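Local coordinates for decaprenyl diphosphate synthase (Rhodobacter capsulatus, PDB 3MZV), which probably makes the long all-trans prenyl diphosphate precursor of quinone side chains by adding isopentenyl diphosphate units to farnesyl diphosphate, with magnesium as cofactor, at residues G72-F84 / L131-L144. Residues are numbered along the deposited sequence; the frame is centred on the assembly and turned at random. Where two conformers were deposited one is given.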
ATOM      1  N   GLY B  72      15.419  24.343   3.612  1.00 39.12           N
ATOM      2  CA  GLY B  72      15.735  22.918   3.458  1.00 38.77           C
ATOM      3  C   GLY B  72      16.170  22.359   4.798  1.00 39.16           C
ATOM      4  O   GLY B  72      16.252  23.113   5.779  1.00 39.37           O
ATOM      5  N   PRO B  73      16.463  21.055   4.839  1.00 38.16           N
ATOM      6  CA  PRO B  73      16.506  20.175   3.670  1.00 37.13           C
ATOM      7  C   PRO B  73      15.260  19.319   3.442  1.00 35.70           C
ATOM      8  O   PRO B  73      15.200  18.576   2.482  1.00 34.03           O
ATOM      9  CB  PRO B  73      17.627  19.231   4.043  1.00 37.54           C
ATOM     10  CG  PRO B  73      17.463  19.110   5.541  1.00 39.31           C
ATOM     11  CD  PRO B  73      16.930  20.370   6.045  1.00 38.40           C
ATOM     12  N   PHE B  74      14.318  19.335   4.374  1.00 34.21           N
ATOM     13  CA  PHE B  74      13.313  18.268   4.419  1.00 32.98           C
ATOM     14  C   PHE B  74      12.107  18.462   3.507  1.00 31.96           C
ATOM     15  O   PHE B  74      11.234  17.605   3.455  1.00 29.77           O
ATOM     16  CB  PHE B  74      12.861  18.058   5.846  1.00 32.45           C
ATOM     17  CG  PHE B  74      13.941  17.453   6.735  1.00 34.97           C
ATOM     18  CD1 PHE B  74      14.610  16.333   6.363  1.00 35.48           C
ATOM     19  CD2 PHE B  74      14.309  18.074   7.923  1.00 37.38           C
ATOM     20  CE1 PHE B  74      15.605  15.788   7.181  1.00 37.75           C
ATOM     21  CE2 PHE B  74      15.310  17.518   8.742  1.00 39.20           C
ATOM     22  CZ  PHE B  74      15.944  16.390   8.346  1.00 34.53           C
ATOM     23  N   HIS B  75      12.033  19.584   2.801  1.00 31.32           N
ATOM     24  CA  HIS B  75      10.994  19.748   1.786  1.00 31.60           C
ATOM     25  C   HIS B  75      11.278  18.777   0.594  1.00 32.41           C
ATOM     26  O   HIS B  75      10.364  18.341  -0.094  1.00 31.15           O
ATOM     27  CB  HIS B  75      10.876  21.201   1.327  1.00 32.12           C
ATOM     28  CG  HIS B  75      12.096  21.718   0.671  1.00 31.90           C
ATOM     29  ND1 HIS B  75      13.353  21.554   1.211  1.00 32.97           N
ATOM     30  CD2 HIS B  75      12.264  22.420  -0.479  1.00 34.28           C
ATOM     31  CE1 HIS B  75      14.248  22.096   0.403  1.00 32.59           C
ATOM     32  NE2 HIS B  75      13.615  22.634  -0.627  1.00 36.17           N
ATOM     33  N   VAL B  76      12.540  18.471   0.373  1.00 33.11           N
ATOM     34  CA  VAL B  76      12.934  17.453  -0.625  1.00 34.31           C
ATOM     35  C   VAL B  76      12.393  16.051  -0.291  1.00 33.79           C
ATOM     36  O   VAL B  76      11.688  15.401  -1.106  1.00 34.80           O
ATOM     37  CB  VAL B  76      14.459  17.461  -0.850  1.00 34.85           C
ATOM     38  CG1 VAL B  76      14.820  16.354  -1.854  1.00 36.99           C
ATOM     39  CG2 VAL B  76      14.883  18.861  -1.436  1.00 34.94           C
ATOM     40  N   HIS B  77      12.602  15.646   0.948  1.00 33.77           N
ATOM     41  CA  HIS B  77      12.069  14.382   1.456  1.00 32.50           C
ATOM     42  C   HIS B  77      10.551  14.330   1.293  1.00 32.19           C
ATOM     43  O   HIS B  77       9.996  13.330   0.841  1.00 31.15           O
ATOM     44  CB  HIS B  77      12.413  14.159   2.926  1.00 31.90           C
ATOM     45  CG  HIS B  77      13.879  14.168   3.226  1.00 35.31           C
ATOM     46  ND1 HIS B  77      14.683  15.260   2.977  1.00 37.29           N
ATOM     47  CD2 HIS B  77      14.682  13.223   3.779  1.00 36.82           C
ATOM     48  CE1 HIS B  77      15.924  14.978   3.347  1.00 41.67           C
ATOM     49  NE2 HIS B  77      15.953  13.739   3.812  1.00 37.12           N
ATOM     50  N   LEU B  78       9.861  15.413   1.644  1.00 31.16           N
ATOM     51  CA  LEU B  78       8.413  15.430   1.558  1.00 30.39           C
ATOM     52  C   LEU B  78       7.915  15.354   0.112  1.00 30.16           C
ATOM     53  O   LEU B  78       6.948  14.620  -0.180  1.00 28.98           O
ATOM     54  CB  LEU B  78       7.865  16.711   2.227  1.00 30.07           C
ATOM     55  CG  LEU B  78       8.097  16.750   3.760  1.00 33.24           C
ATOM     56  CD1 LEU B  78       7.594  18.044   4.421  1.00 34.15           C
ATOM     57  CD2 LEU B  78       7.406  15.586   4.381  1.00 37.21           C
ATOM     58  N   ALA B  79       8.552  16.121  -0.761  1.00 30.47           N
ATOM     59  CA  ALA B  79       8.230  16.094  -2.215  1.00 31.59           C
ATOM     60  C   ALA B  79       8.451  14.683  -2.818  1.00 31.29           C
ATOM     61  O   ALA B  79       7.585  14.200  -3.575  1.00 30.38           O
ATOM     62  CB  ALA B  79       8.981  17.134  -2.976  1.00 31.12           C
ATOM     63  N   ALA B  80       9.556  14.024  -2.444  1.00 30.76           N
ATOM     64  CA  ALA B  80       9.800  12.651  -2.880  1.00 30.64           C
ATOM     65  C   ALA B  80       8.688  11.679  -2.370  1.00 31.45           C
ATOM     66  O   ALA B  80       8.180  10.839  -3.097  1.00 30.74           O
ATOM     67  CB  ALA B  80      11.140  12.193  -2.451  1.00 30.39           C
ATOM     68  N   THR B  81       8.279  11.855  -1.120  1.00 30.75           N
ATOM     69  CA  THR B  81       7.242  11.028  -0.550  1.00 31.75           C
ATOM     70  C   THR B  81       5.907  11.210  -1.262  1.00 31.36           C
ATOM     71  O   THR B  81       5.236  10.235  -1.609  1.00 31.04           O
ATOM     72  CB  THR B  81       7.069  11.289   1.017  1.00 30.20           C
ATOM     73  OG1 THR B  81       8.298  11.027   1.707  1.00 31.43           O
ATOM     74  CG2 THR B  81       5.946  10.434   1.570  1.00 31.44           C
ATOM     75  N   VAL B  82       5.542  12.448  -1.535  1.00 31.81           N
ATOM     76  CA  VAL B  82       4.342  12.757  -2.319  1.00 31.04           C
ATOM     77  C   VAL B  82       4.400  12.063  -3.702  1.00 32.31           C
ATOM     78  O   VAL B  82       3.442  11.463  -4.145  1.00 32.18           O
ATOM     79  CB  VAL B  82       4.209  14.280  -2.470  1.00 31.40           C
ATOM     80  CG1 VAL B  82       3.211  14.643  -3.560  1.00 33.05           C
ATOM     81  CG2 VAL B  82       3.766  14.881  -1.139  1.00 29.14           C
ATOM     82  N   GLU B  83       5.542  12.087  -4.344  1.00 33.67           N
ATOM     83  CA  GLU B  83       5.656  11.439  -5.613  1.00 35.71           C
ATOM     84  C   GLU B  83       5.610   9.923  -5.510  1.00 35.84           C
ATOM     85  O   GLU B  83       4.995   9.278  -6.368  1.00 36.48           O
ATOM     86  CB  GLU B  83       6.936  11.845  -6.300  1.00 37.27           C
ATOM     87  CG  GLU B  83       6.941  11.395  -7.753  1.00 43.10           C
ATOM     88  CD  GLU B  83       6.124  12.259  -8.679  1.00 51.70           C
ATOM     89  OE1 GLU B  83       4.989  12.693  -8.338  1.00 57.15           O
ATOM     90  OE2 GLU B  83       6.625  12.490  -9.810  1.00 59.74           O
ATOM     91  N   PHE B  84       6.284   9.358  -4.495  1.00 35.03           N
ATOM     92  CA  PHE B  84       6.184   7.908  -4.235  1.00 34.22           C
ATOM     93  C   PHE B  84       4.721   7.483  -4.030  1.00 33.49           C
ATOM     94  O   PHE B  84       4.273   6.460  -4.567  1.00 33.76           O
ATOM     95  CB  PHE B  84       7.010   7.501  -3.011  1.00 33.65           C
ATOM     96  CG  PHE B  84       8.490   7.278  -3.292  1.00 33.57           C
ATOM     97  CD1 PHE B  84       8.909   6.461  -4.312  1.00 35.73           C
ATOM     98  CD2 PHE B  84       9.440   7.820  -2.446  1.00 37.76           C
ATOM     99  CE1 PHE B  84      10.272   6.206  -4.514  1.00 39.09           C
ATOM    100  CE2 PHE B  84      10.780   7.552  -2.605  1.00 37.33           C
ATOM    101  CZ  PHE B  84      11.198   6.746  -3.665  1.00 39.09           C
ATOM    102  N   LEU B 131      11.343   6.932   4.670  1.00 35.03           N
ATOM    103  CA  LEU B 131      12.016   8.174   4.343  1.00 35.33           C
ATOM    104  C   LEU B 131      11.512   9.356   5.195  1.00 36.02           C
ATOM    105  O   LEU B 131      12.335  10.125   5.720  1.00 37.23           O
ATOM    106  CB  LEU B 131      11.805   8.465   2.866  1.00 35.22           C
ATOM    107  CG  LEU B 131      12.320   9.800   2.306  1.00 35.68           C
ATOM    108  CD1 LEU B 131      13.798   9.965   2.581  1.00 36.57           C
ATOM    109  CD2 LEU B 131      12.039   9.888   0.846  1.00 37.33           C
ATOM    110  N   MET B 132      10.180   9.446   5.383  1.00 35.82           N
ATOM    111  CA  MET B 132       9.602  10.544   6.148  0.50 35.06           C
ATOM    112  C   MET B 132      10.088  10.634   7.580  1.00 35.96           C
ATOM    113  O   MET B 132      10.135  11.730   8.127  1.00 35.29           O
ATOM    114  CB  MET B 132       8.093  10.454   6.123  0.50 34.39           C
ATOM    115  CG  MET B 132       7.526  10.861   4.827  0.50 31.16           C
ATOM    116  SD  MET B 132       8.094  12.477   4.393  0.50 25.43           S
ATOM    117  CE  MET B 132       7.422  13.296   5.844  0.50 30.90           C
ATOM    118  N   THR B 133      10.461   9.501   8.166  1.00 35.95           N
ATOM    119  CA  THR B 133      10.949   9.454   9.531  1.00 37.64           C
ATOM    120  C   THR B 133      12.289  10.209   9.698  1.00 38.16           C
ATOM    121  O   THR B 133      12.588  10.710  10.784  1.00 38.78           O
ATOM    122  CB  THR B 133      11.077   8.016  10.074  1.00 37.79           C
ATOM    123  OG1 THR B 133      12.161   7.308   9.427  1.00 39.17           O
ATOM    124  CG2 THR B 133       9.762   7.278   9.898  1.00 36.53           C
ATOM    125  N   ASP B 134      13.054  10.331   8.620  1.00 37.97           N
ATOM    126  CA  ASP B 134      14.268  11.148   8.646  1.00 38.48           C
ATOM    127  C   ASP B 134      13.928  12.627   8.981  1.00 37.86           C
ATOM    128  O   ASP B 134      14.773  13.346   9.485  1.00 38.65           O
ATOM    129  CB  ASP B 134      14.973  11.134   7.287  1.00 38.86           C
ATOM    130  CG  ASP B 134      15.596   9.802   6.951  1.00 41.68           C
ATOM    131  OD1 ASP B 134      15.529   8.899   7.775  1.00 42.30           O
ATOM    132  OD2 ASP B 134      16.134   9.685   5.821  1.00 46.14           O
ATOM    133  N   THR B 135      12.714  13.084   8.706  1.00 37.33           N
ATOM    134  CA  THR B 135      12.402  14.476   8.959  1.00 37.46           C
ATOM    135  C   THR B 135      12.173  14.745  10.448  1.00 38.75           C
ATOM    136  O   THR B 135      12.141  15.899  10.839  1.00 38.40           O
ATOM    137  CB  THR B 135      11.135  14.984   8.204  1.00 37.75           C
ATOM    138  OG1 THR B 135       9.982  14.354   8.747  1.00 36.60           O
ATOM    139  CG2 THR B 135      11.188  14.724   6.727  1.00 36.24           C
ATOM    140  N   GLY B 136      11.911  13.710  11.243  1.00 38.75           N
ATOM    141  CA  GLY B 136      11.490  13.879  12.641  1.00 39.05           C
ATOM    142  C   GLY B 136      10.149  14.577  12.880  1.00 39.13           C
ATOM    143  O   GLY B 136       9.785  14.872  14.018  1.00 41.13           O
ATOM    144  N   ASN B 137       9.383  14.857  11.824  1.00 38.17           N
ATOM    145  CA  ASN B 137       8.155  15.619  11.975  1.00 36.78           C
ATOM    146  C   ASN B 137       6.958  14.650  11.912  1.00 37.42           C
ATOM    147  O   ASN B 137       6.598  14.143  10.822  1.00 35.26           O
ATOM    148  CB  ASN B 137       8.080  16.715  10.894  1.00 36.72           C
ATOM    149  CG  ASN B 137       6.982  17.687  11.123  1.00 35.09           C
ATOM    150  OD1 ASN B 137       5.817  17.343  11.123  1.00 35.99           O
ATOM    151  ND2 ASN B 137       7.346  18.937  11.303  1.00 38.28           N
ATOM    152  N   MET B 138       6.340  14.378  13.064  1.00 36.14           N
ATOM    153  CA  MET B 138       5.192  13.499  13.117  1.00 37.31           C
ATOM    154  C   MET B 138       3.959  14.114  12.439  1.00 36.47           C
ATOM    155  O   MET B 138       3.197  13.415  11.817  1.00 37.23           O
ATOM    156  CB  MET B 138       4.866  13.061  14.584  1.00 39.43           C
ATOM    157  CG  MET B 138       4.226  14.021  15.570  1.00 42.88           C
ATOM    158  SD  MET B 138       4.149  13.342  17.354  1.00 48.76           S
ATOM    159  CE  MET B 138       2.420  12.798  17.495  1.00 51.02           C
ATOM    160  N   ARG B 139       3.760  15.414  12.563  1.00 35.46           N
ATOM    161  CA  ARG B 139       2.608  16.051  11.984  1.00 34.75           C
ATOM    162  C   ARG B 139       2.488  15.825  10.459  1.00 32.88           C
ATOM    163  O   ARG B 139       1.403  15.451  10.001  1.00 32.47           O
ATOM    164  CB  ARG B 139       2.603  17.556  12.295  1.00 35.76           C
ATOM    165  CG  ARG B 139       1.390  18.239  11.821  1.00 37.96           C
ATOM    166  CD  ARG B 139       1.349  19.720  12.287  1.00 39.88           C
ATOM    167  NE  ARG B 139       0.234  20.440  11.661  1.00 40.13           N
ATOM    168  CZ  ARG B 139       0.135  21.772  11.607  1.00 38.20           C
ATOM    169  NH1 ARG B 139       1.082  22.519  12.144  1.00 37.98           N
ATOM    170  NH2 ARG B 139      -0.893  22.353  11.012  1.00 38.26           N
ATOM    171  N   VAL B 140       3.569  16.013   9.692  1.00 29.80           N
ATOM    172  CA  VAL B 140       3.490  15.856   8.242  1.00 30.36           C
ATOM    173  C   VAL B 140       3.312  14.372   7.866  1.00 29.69           C
ATOM    174  O   VAL B 140       2.657  14.008   6.880  1.00 28.82           O
ATOM    175  CB  VAL B 140       4.703  16.517   7.484  1.00 30.03           C
ATOM    176  CG1 VAL B 140       4.730  18.015   7.800  1.00 30.36           C
ATOM    177  CG2 VAL B 140       6.056  15.879   7.882  1.00 31.52           C
ATOM    178  N   MET B 141       3.858  13.505   8.680  1.00 29.00           N
ATOM    179  CA  MET B 141       3.669  12.096   8.495  1.00 29.97           C
ATOM    180  C   MET B 141       2.216  11.703   8.670  1.00 30.19           C
ATOM    181  O   MET B 141       1.707  10.917   7.892  1.00 30.58           O
ATOM    182  CB  MET B 141       4.521  11.268   9.495  1.00 29.50           C
ATOM    183  CG  MET B 141       6.027  11.374   9.262  1.00 32.95           C
ATOM    184  SD  MET B 141       7.052  10.261  10.348  1.00 23.31           S
ATOM    185  CE  MET B 141       6.616   8.633   9.706  1.00 33.05           C
ATOM    186  N   GLU B 142       1.565  12.194   9.728  1.00 29.14           N
ATOM    187  CA  GLU B 142       0.174  11.912   9.928  1.00 29.99           C
ATOM    188  C   GLU B 142      -0.668  12.430   8.743  1.00 29.44           C
ATOM    189  O   GLU B 142      -1.582  11.762   8.292  1.00 29.84           O
ATOM    190  CB  GLU B 142      -0.305  12.541  11.269  1.00 30.09           C
ATOM    191  CG  GLU B 142      -1.739  12.212  11.704  1.00 33.69           C
ATOM    192  CD  GLU B 142      -2.890  12.929  10.965  1.00 36.93           C
ATOM    193  OE1 GLU B 142      -2.710  14.019  10.406  1.00 34.74           O
ATOM    194  OE2 GLU B 142      -3.999  12.359  10.974  1.00 35.49           O
ATOM    195  N   ILE B 143      -0.340  13.609   8.247  1.00 30.36           N
ATOM    196  CA  ILE B 143      -1.049  14.197   7.113  1.00 30.32           C
ATOM    197  C   ILE B 143      -0.926  13.358   5.844  1.00 30.83           C
ATOM    198  O   ILE B 143      -1.905  13.139   5.148  1.00 30.54           O
ATOM    199  CB  ILE B 143      -0.514  15.626   6.860  1.00 30.48           C
ATOM    200  CG1 ILE B 143      -1.081  16.548   7.974  1.00 33.97           C
ATOM    201  CG2 ILE B 143      -0.861  16.140   5.427  1.00 29.12           C
ATOM    202  CD1 ILE B 143      -0.612  18.004   7.994  1.00 32.89           C
ATOM    203  N   LEU B 144       0.285  12.929   5.535  1.00 28.91           N
ATOM    204  CA  LEU B 144       0.528  12.157   4.328  1.00 30.29           C
ATOM    205  C   LEU B 144      -0.056  10.742   4.439  1.00 30.95           C
ATOM    206  O   LEU B 144      -0.568  10.208   3.443  1.00 31.65           O
ATOM    207  CB  LEU B 144       1.997  12.169   4.003  1.00 31.14           C
ATOM    208  CG  LEU B 144       2.618  13.488   3.493  1.00 33.43           C
ATOM    209  CD1 LEU B 144       4.103  13.342   3.329  1.00 31.56           C
ATOM    210  CD2 LEU B 144       2.002  13.897   2.190  1.00 33.32           C
TER
HETATM  211  O   HOH W   1      17.596  11.850   5.122  1.00 31.58           O
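Thr-135, in the turn 133-136, lays its backbone CA over the centre of the Phe-74 ring, a CH-pi contact 3.8 Å from the centroid and 8° off the normal, while its CG2 touches Phe-74 CD1. Pro-73 CG covers the opposite ring face. With an alanine here instead of Phe-74, Thr-135 CA and the Pro-73 ring would probably lose the ring between them, opening a gap. Deeper in, Leu-131 is a knob among His-77, Ala-80, Thr-81 and Phe-84; with CG anti to its backbone N (chi1 175°), it sets CD1 3.6 Å from His-77 CD2 and CD2 at the Phe-84 ring edge. Leu-144 CD2 meets Val-82 CG2 at 3.9 Å, and Val-140 CG2 reaches Leu-78 CD2. One water joins His-77 NE2 (2.8 Å) to Asp-134 OD2 (2.7 Å), also salt-bridged to Arg-32. Behind this shell, Thr-135 OG1 donates to Met-132 O (2.7 Å) and accepts from Asn-137 N in an ST turn; Asn-137 OD1 N-caps helix 138-161 through Val-140 N. Helix 74-96 of this mainly helical prenyl synthase fold thus packs on the end of helix 114-133, the turn and the start of helix 138-161; with no direct hydrogen bond across, side-chain shape largely fixes the fit.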